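Local atomic coordinates of DNA mismatch repair protein MUTS (Thermus aquaticus, PDB entry 1EWQ), a protein that recognises mismatched DNA base pairs for repair and has a weak ATPase activity. Residues G153-T158 with L236-F241. Numbering follows the deposited sequence.
Sequences GEFKGT and LSLQPF
At the edge of the mixed sheet of MutS domain II, where Gly153 and Glu154 both face Asp149 in a G1 beta bulge, the loop 236-241 leads into strand 242-243, which pairs parallel with strand 154-160; the touching parts of the two segments run 23° apart in direction. Gln239 N donates a nearly straight hydrogen bond of 2.9 Å to Gly153 O, approaching tilted from the carbonyl plane. Glycine is required at this bulge position: a CB at these backbone angles would jam against the preceding carbonyl and clash with Ser237 O.

Further along, Phe155 is clasped between two loop residues. With CG anti to the backbone N (chi1 -170°), its ring reaches into the layer between sheet and helix 215-232. Leu238 CD2 lies over one face, towards the rim, 4.2 Å from Phe155 CD2. Over the centre of the opposite face comes the edge of Phe241, a T-shaped pair with planes at 79° and centroids 4.8 Å apart; Arg221 of the helix adds a cation-pi contact to Phe241. A flat aromatic suits this slot because both of its faces are used, and an alanine here would probably open a gap between Leu238 and Phe241, leaving the latter's ring edge without its partner.

The backbones are bridged less directly here: a water accepts from Phe155 N and donates weakly to Pro240 O. Gly157, lacking a side chain, lets the Phe241 ring settle against the strand, with Phe241 CZ 3.4 Å from Gly157 N, while Phe241 CA makes a CH...O contact of 3.2 Å to Phe155 O.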
loop_
_atom_site.group_PDB
_atom_site.type_symbol
_atom_site.label_atom_id
_atom_site.label_comp_id
_atom_site.label_asym_id
_atom_site.label_seq_id
_atom_site.Cartn_x
_atom_site.Cartn_y
_atom_site.Cartn_z
ATOM N N GLY C 153 -4.469 21.643 21.684
ATOM C CA GLY C 153 -4.988 21.769 23.029
ATOM C C GLY C 153 -6.483 21.498 23.065
ATOM O O GLY C 153 -7.092 21.568 24.133
ATOM N N GLU C 154 -7.084 21.203 21.909
ATOM C CA GLU C 154 -8.516 20.917 21.884
ATOM C C GLU C 154 -8.716 19.741 22.833
ATOM O O GLU C 154 -8.051 18.708 22.724
ATOM C CB GLU C 154 -9.015 20.559 20.481
ATOM C CG GLU C 154 -10.532 20.432 20.440
ATOM C CD GLU C 154 -11.109 20.268 19.039
ATOM O OE1 GLU C 154 -10.374 19.842 18.115
ATOM O OE2 GLU C 154 -12.320 20.548 18.874
ATOM N N PHE C 155 -9.651 19.914 23.754
ATOM C CA PHE C 155 -9.909 18.935 24.796
ATOM C C PHE C 155 -11.428 18.855 25.016
ATOM O O PHE C 155 -12.035 19.780 25.560
ATOM C CB PHE C 155 -9.158 19.444 26.035
ATOM C CG PHE C 155 -9.075 18.474 27.167
ATOM C CD1 PHE C 155 -8.988 17.105 26.941
ATOM C CD2 PHE C 155 -8.994 18.945 28.475
ATOM C CE1 PHE C 155 -8.816 16.221 28.008
ATOM C CE2 PHE C 155 -8.823 18.075 29.539
ATOM C CZ PHE C 155 -8.733 16.713 29.311
ATOM N N LYS C 156 -12.036 17.746 24.593
ATOM C CA LYS C 156 -13.477 17.592 24.708
ATOM C C LYS C 156 -13.945 16.147 24.883
ATOM O O LYS C 156 -13.202 15.186 24.631
ATOM C CB LYS C 156 -14.162 18.188 23.472
ATOM C CG LYS C 156 -13.676 17.596 22.156
ATOM C CD LYS C 156 -14.546 18.015 20.989
ATOM C CE LYS C 156 -14.070 17.390 19.691
ATOM N NZ LYS C 156 -14.969 17.779 18.553
ATOM N N GLY C 157 -15.194 15.997 25.305
ATOM C CA GLY C 157 -15.732 14.670 25.503
ATOM C C GLY C 157 -17.205 14.705 25.806
ATOM O O GLY C 157 -17.782 15.768 26.011
ATOM N N THR C 158 -17.807 13.525 25.848
ATOM C CA THR C 158 -19.224 13.405 26.119
ATOM C C THR C 158 -19.550 12.003 26.626
ATOM O O THR C 158 -18.687 11.128 26.684
ATOM C CB THR C 158 -20.046 13.683 24.833
ATOM O OG1 THR C 158 -21.443 13.680 25.146
ATOM C CG2 THR C 158 -19.776 12.617 23.790
ATOM N N LEU C 236 0.994 19.626 29.683
ATOM C CA LEU C 236 0.331 19.893 28.412
ATOM C C LEU C 236 -0.325 21.262 28.302
ATOM O O LEU C 236 -0.674 21.890 29.297
ATOM C CB LEU C 236 -0.747 18.838 28.162
ATOM C CG LEU C 236 -0.361 17.359 28.149
ATOM C CD1 LEU C 236 -1.624 16.532 28.188
ATOM C CD2 LEU C 236 0.470 17.031 26.924
ATOM N N SER C 237 -0.490 21.719 27.072
ATOM C CA SER C 237 -1.165 22.982 26.832
ATOM C C SER C 237 -2.589 22.549 26.481
ATOM O O SER C 237 -2.816 21.837 25.498
ATOM C CB SER C 237 -0.529 23.726 25.664
ATOM O OG SER C 237 -1.259 24.907 25.397
ATOM N N LEU C 238 -3.548 22.958 27.295
ATOM C CA LEU C 238 -4.922 22.550 27.067
ATOM C C LEU C 238 -5.922 23.682 27.067
ATOM O O LEU C 238 -5.812 24.632 27.836
ATOM C CB LEU C 238 -5.345 21.540 28.136
ATOM C CG LEU C 238 -4.515 20.269 28.365
ATOM C CD1 LEU C 238 -4.655 19.836 29.829
ATOM C CD2 LEU C 238 -4.966 19.163 27.431
ATOM N N GLN C 239 -6.906 23.556 26.187
ATOM C CA GLN C 239 -7.997 24.511 26.102
ATOM C C GLN C 239 -9.013 24.026 27.141
ATOM O O GLN C 239 -8.977 22.870 27.555
ATOM C CB GLN C 239 -8.625 24.472 24.706
ATOM C CG GLN C 239 -7.865 25.259 23.651
ATOM C CD GLN C 239 -7.748 26.736 24.021
ATOM O OE1 GLN C 239 -6.764 27.166 24.637
ATOM N NE2 GLN C 239 -8.769 27.517 23.665
ATOM N N PRO C 240 -9.915 24.905 27.588
ATOM C CA PRO C 240 -10.901 24.464 28.579
ATOM C C PRO C 240 -11.627 23.213 28.083
ATOM O O PRO C 240 -12.053 23.153 26.938
ATOM C CB PRO C 240 -11.826 25.672 28.701
ATOM C CG PRO C 240 -10.875 26.839 28.444
ATOM C CD PRO C 240 -10.054 26.343 27.287
ATOM N N PHE C 241 -11.754 22.209 28.941
ATOM C CA PHE C 241 -12.429 20.984 28.544
ATOM C C PHE C 241 -13.892 21.232 28.203
ATOM O O PHE C 241 -14.588 21.950 28.912
ATOM C CB PHE C 241 -12.377 19.928 29.648
ATOM C CG PHE C 241 -13.047 18.634 29.267
ATOM C CD1 PHE C 241 -12.363 17.667 28.533
ATOM C CD2 PHE C 241 -14.366 18.387 29.623
ATOM C CE1 PHE C 241 -12.986 16.472 28.165
ATOM C CE2 PHE C 241 -14.999 17.194 29.258
ATOM C CZ PHE C 241 -14.308 16.235 28.529
HETATM O O HOH W 1 -11.484 21.974 23.727
#